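Local coordinates for methyltransferase-like protein of unknown function (PDB 3CVO) that probably transfers methyl groups from S-adenosylmethionine, as class I methyltransferases with a Rossmann-like fold do, though its substrate is unknown, at residues T55-D60 against V85-G90. Numbering follows the deposited sequence.
With EDO (1,2-ethanediol), chain M; EDO (1,2-ethanediol), chain P; EDO (1,2-ethanediol), chain O.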
ATOM      1  N   THR A  55      -6.963 -20.575  11.177  1.00 22.45           N
ATOM      2  CA  THR A  55      -7.455 -19.848  10.025  1.00 21.65           C
ATOM      3  C   THR A  55      -6.430 -19.992   8.932  1.00 19.26           C
ATOM      4  O   THR A  55      -5.235 -19.814   9.155  1.00 21.62           O
ATOM      5  CB  THR A  55      -7.725 -18.319  10.305  1.00 21.93           C
ATOM      6  OG1 THR A  55      -8.525 -18.183  11.477  1.00 22.14           O
ATOM      7  CG2 THR A  55      -8.454 -17.669   9.122  1.00 22.97           C
ATOM      8  N   SER A  56      -6.910 -20.394   7.770  1.00 18.32           N
ATOM      9  CA  SER A  56      -6.041 -20.636   6.620  1.00 20.06           C
ATOM     10  C   SER A  56      -6.577 -19.889   5.408  1.00 22.87           C
ATOM     11  O   SER A  56      -7.675 -20.120   4.939  1.00 25.36           O
ATOM     12  CB  SER A  56      -5.956 -22.138   6.308  1.00 21.27           C
ATOM     13  OG  SER A  56      -5.625 -22.882   7.490  1.00 28.74           O
ATOM     14  N   VAL A  57      -5.762 -18.965   4.934  1.00 23.10           N
ATOM     15  CA  VAL A  57      -6.076 -18.119   3.793  1.00 21.23           C
ATOM     16  C   VAL A  57      -5.675 -18.865   2.539  1.00 19.53           C
ATOM     17  O   VAL A  57      -4.568 -19.367   2.385  1.00 24.58           O
ATOM     18  CB  VAL A  57      -5.307 -16.722   3.894  1.00 21.67           C
ATOM     19  CG1 VAL A  57      -5.468 -15.872   2.574  1.00 20.58           C
ATOM     20  CG2 VAL A  57      -5.726 -15.969   5.166  1.00 22.35           C
ATOM     21  N   GLU A  58      -6.596 -18.944   1.603  1.00 21.50           N
ATOM     22  CA  GLU A  58      -6.368 -19.772   0.421  1.00 19.25           C
ATOM     23  C   GLU A  58      -6.898 -19.104  -0.860  1.00 18.86           C
ATOM     24  O   GLU A  58      -8.046 -18.709  -0.907  1.00 21.74           O
ATOM     25  CB  GLU A  58      -7.093 -21.121   0.631  1.00 19.64           C
ATOM     26  CG  GLU A  58      -7.003 -22.122  -0.531  1.00 16.70           C
ATOM     27  CD  GLU A  58      -5.553 -22.410  -0.943  1.00 25.88           C
ATOM     28  OE1 GLU A  58      -4.795 -22.863  -0.071  1.00 24.57           O
ATOM     29  OE2 GLU A  58      -5.195 -22.112  -2.107  1.00 21.94           O
ATOM     30  N   SER A  59      -6.051 -19.045  -1.891  1.00 19.59           N
ATOM     31  CA  SER A  59      -6.399 -18.382  -3.157  1.00 18.00           C
ATOM     32  C   SER A  59      -7.096 -19.313  -4.179  1.00 18.24           C
ATOM     33  O   SER A  59      -7.811 -18.834  -5.061  1.00 20.42           O
ATOM     34  CB  SER A  59      -5.136 -17.762  -3.815  1.00 18.08           C
ATOM     35  OG  SER A  59      -4.121 -18.730  -3.994  1.00 21.19           O
ATOM     36  N   ASP A  60      -6.903 -20.624  -4.043  1.00 17.88           N
ATOM     37  CA  ASP A  60      -7.425 -21.629  -5.001  1.00 20.28           C
ATOM     38  C   ASP A  60      -8.782 -22.087  -4.474  1.00 18.80           C
ATOM     39  O   ASP A  60      -8.868 -22.833  -3.518  1.00 18.09           O
ATOM     40  CB  ASP A  60      -6.428 -22.786  -5.136  1.00 21.50           C
ATOM     41  CG  ASP A  60      -6.848 -23.859  -6.141  1.00 22.72           C
ATOM     42  OD1 ASP A  60      -8.040 -24.077  -6.400  1.00 23.10           O
ATOM     43  OD2 ASP A  60      -5.938 -24.523  -6.666  1.00 28.03           O
ATOM     44  N   VAL A  85     -10.394 -20.043   4.460  1.00 22.14           N
ATOM     45  CA  VAL A  85     -10.900 -18.763   3.915  1.00 20.45           C
ATOM     46  C   VAL A  85     -10.419 -18.543   2.489  1.00 19.93           C
ATOM     47  O   VAL A  85      -9.314 -18.108   2.262  1.00 19.83           O
ATOM     48  CB  VAL A  85     -10.506 -17.548   4.813  1.00 19.70           C
ATOM     49  CG1 VAL A  85     -11.174 -16.249   4.286  1.00 18.32           C
ATOM     50  CG2 VAL A  85     -10.871 -17.769   6.279  1.00 21.95           C
ATOM     51  N   TRP A  86     -11.277 -18.910   1.535  1.00 19.55           N
ATOM     52  CA  TRP A  86     -11.045 -18.609   0.113  1.00 19.80           C
ATOM     53  C   TRP A  86     -11.022 -17.085  -0.028  1.00 22.69           C
ATOM     54  O   TRP A  86     -11.943 -16.398   0.343  1.00 19.89           O
ATOM     55  CB  TRP A  86     -12.042 -19.274  -0.836  1.00 20.39           C
ATOM     56  CG  TRP A  86     -11.764 -18.829  -2.212  1.00 17.49           C
ATOM     57  CD1 TRP A  86     -10.573 -18.946  -2.890  1.00 16.91           C
ATOM     58  CD2 TRP A  86     -12.623 -18.072  -3.047  1.00 15.30           C
ATOM     59  NE1 TRP A  86     -10.656 -18.330  -4.107  1.00 19.88           N
ATOM     60  CE2 TRP A  86     -11.909 -17.788  -4.237  1.00 18.70           C
ATOM     61  CE3 TRP A  86     -13.918 -17.576  -2.904  1.00 22.49           C
ATOM     62  CZ2 TRP A  86     -12.460 -17.064  -5.265  1.00 19.69           C
ATOM     63  CZ3 TRP A  86     -14.463 -16.896  -3.941  1.00 23.98           C
ATOM     64  CH2 TRP A  86     -13.750 -16.659  -5.117  1.00 23.45           C
ATOM     65  N   THR A  87      -9.893 -16.598  -0.515  1.00 20.14           N
ATOM     66  CA  THR A  87      -9.642 -15.180  -0.728  1.00 22.21           C
ATOM     67  C   THR A  87      -9.367 -14.963  -2.209  1.00 22.42           C
ATOM     68  O   THR A  87      -8.374 -15.383  -2.730  1.00 21.39           O
ATOM     69  CB  THR A  87      -8.494 -14.742   0.192  1.00 22.65           C
ATOM     70  OG1 THR A  87      -8.815 -15.167   1.530  1.00 23.82           O
ATOM     71  CG2 THR A  87      -8.284 -13.231   0.174  1.00 22.31           C
ATOM     72  N   ASP A  88     -10.328 -14.310  -2.835  1.00 18.93           N
ATOM     73  CA  ASP A  88     -10.488 -14.143  -4.297  1.00 19.77           C
ATOM     74  C   ASP A  88      -9.449 -13.194  -4.853  1.00 20.65           C
ATOM     75  O   ASP A  88      -9.453 -11.965  -4.552  1.00 21.34           O
ATOM     76  CB  ASP A  88     -11.891 -13.614  -4.596  1.00 19.50           C
ATOM     77  CG  ASP A  88     -12.227 -13.592  -6.062  1.00 25.70           C
ATOM     78  OD1 ASP A  88     -11.403 -13.986  -6.882  1.00 25.29           O
ATOM     79  OD2 ASP A  88     -13.373 -13.213  -6.389  1.00 24.90           O
ATOM     80  N   ILE A  89      -8.521 -13.765  -5.611  1.00 19.26           N
ATOM     81  CA  ILE A  89      -7.510 -12.963  -6.322  1.00 18.81           C
ATOM     82  C   ILE A  89      -7.589 -13.198  -7.810  1.00 17.72           C
ATOM     83  O   ILE A  89      -6.627 -12.954  -8.566  1.00 18.89           O
ATOM     84  CB  ILE A  89      -6.064 -13.168  -5.836  1.00 18.39           C
ATOM     85  CG1 ILE A  89      -5.656 -14.634  -5.998  1.00 19.06           C
ATOM     86  CG2 ILE A  89      -5.876 -12.673  -4.381  1.00 19.33           C
ATOM     87  CD1 ILE A  89      -4.256 -14.953  -5.601  1.00 24.16           C
ATOM     88  N   GLY A  90      -8.774 -13.636  -8.198  1.00 20.92           N
ATOM     89  CA  GLY A  90      -9.093 -14.001  -9.565  1.00 19.94           C
ATOM     90  C   GLY A  90      -8.857 -15.475  -9.841  1.00 22.96           C
ATOM     91  O   GLY A  90      -8.412 -16.226  -8.986  1.00 21.06           O
TER
HETATM   92  C1  EDO M 210     -14.175 -13.087  -1.883  1.00 47.44           C
HETATM   93  O1  EDO M 210     -15.077 -14.185  -2.063  1.00 44.60           O
HETATM   94  C2  EDO M 210     -12.927 -13.555  -1.131  1.00 34.89           C
HETATM   95  O2  EDO M 210     -11.984 -12.429  -1.015  1.00 31.11           O
HETATM   96  C1  EDO P 213      -6.126 -28.803  -7.792  1.00 51.44           C
HETATM   97  O1  EDO P 213      -5.764 -29.464  -6.577  1.00 49.05           O
HETATM   98  C2  EDO P 213      -6.046 -27.300  -7.578  1.00 48.23           C
HETATM   99  O2  EDO P 213      -7.344 -26.721  -7.768  1.00 45.68           O
HETATM  100  C1  EDO O 212     -11.914 -15.779  12.678  1.00 46.90           C
HETATM  101  O1  EDO O 212     -10.791 -16.015  13.558  1.00 35.68           O
HETATM  102  C2  EDO O 212     -11.654 -16.376  11.290  1.00 47.58           C
HETATM  103  O2  EDO O 212     -11.144 -17.717  11.420  1.00 38.61           O
HETATM  104  O   HOH W   1      -8.653 -16.570  -6.312  1.00 16.96           O
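Val-85 pairs with strand 53-58 through both of its backbone polar atoms, in a parallel register that carries on into side-chain contacts at Ser-59, just past the strand. Its N donates to Ser-56 O (2.8 Å, 171°), while Val-85 O receives Glu-58 N from above its carbonyl plane. Glu-58 O then takes Thr-87 N at 2.8 Å, so one residue of strand 53-58 bonds to the residues before and after Trp-86, as parallel pairing requires. CG2 of Val-85 meets the methyl CG2 of Thr-55 at 3.7 Å, and Val-57 CG1 lies against Thr-87 OG1. These strands belong to a right-handed beta-alpha-beta crossover through helix 61-73, at the border of the Rossmann-like sheet of class I methyltransferases, where 81-86 is the outermost strand. In that fold the carboxyl ends of the strands face the cofactor site, and Glu-58 probably occupies the position of the acidic residue that in relatives binds the ribose of S-adenosylmethionine; here its OE1 is hydrogen-bonded to Ser-39 OG and its OE2 accepts Asp-60 N. Beyond the last bridge the indole of Trp-86 swings back, its CG anti to the backbone N (chi1 176°), and NE1 donates to Ser-59 O at 3.0 Å. The acceptor lies in the ring plane, yet the donor stands well above the carbonyl plane and the bond is bent. A phenylalanine here would lack this N-H, and the turn at Ser-59 would probably be less firmly tied to the edge strand. Ser-59 O also receives a water proton; the same water accepts from Ile-89 N and donates to Gly-90 O, bridging the two loops. Ile-89 CD1 presses on Ser-59 CB, 3.4 Å away and tighter than usual carbon contact, while Ser-59 OG is hydrogen-bonded to Gly-96 O.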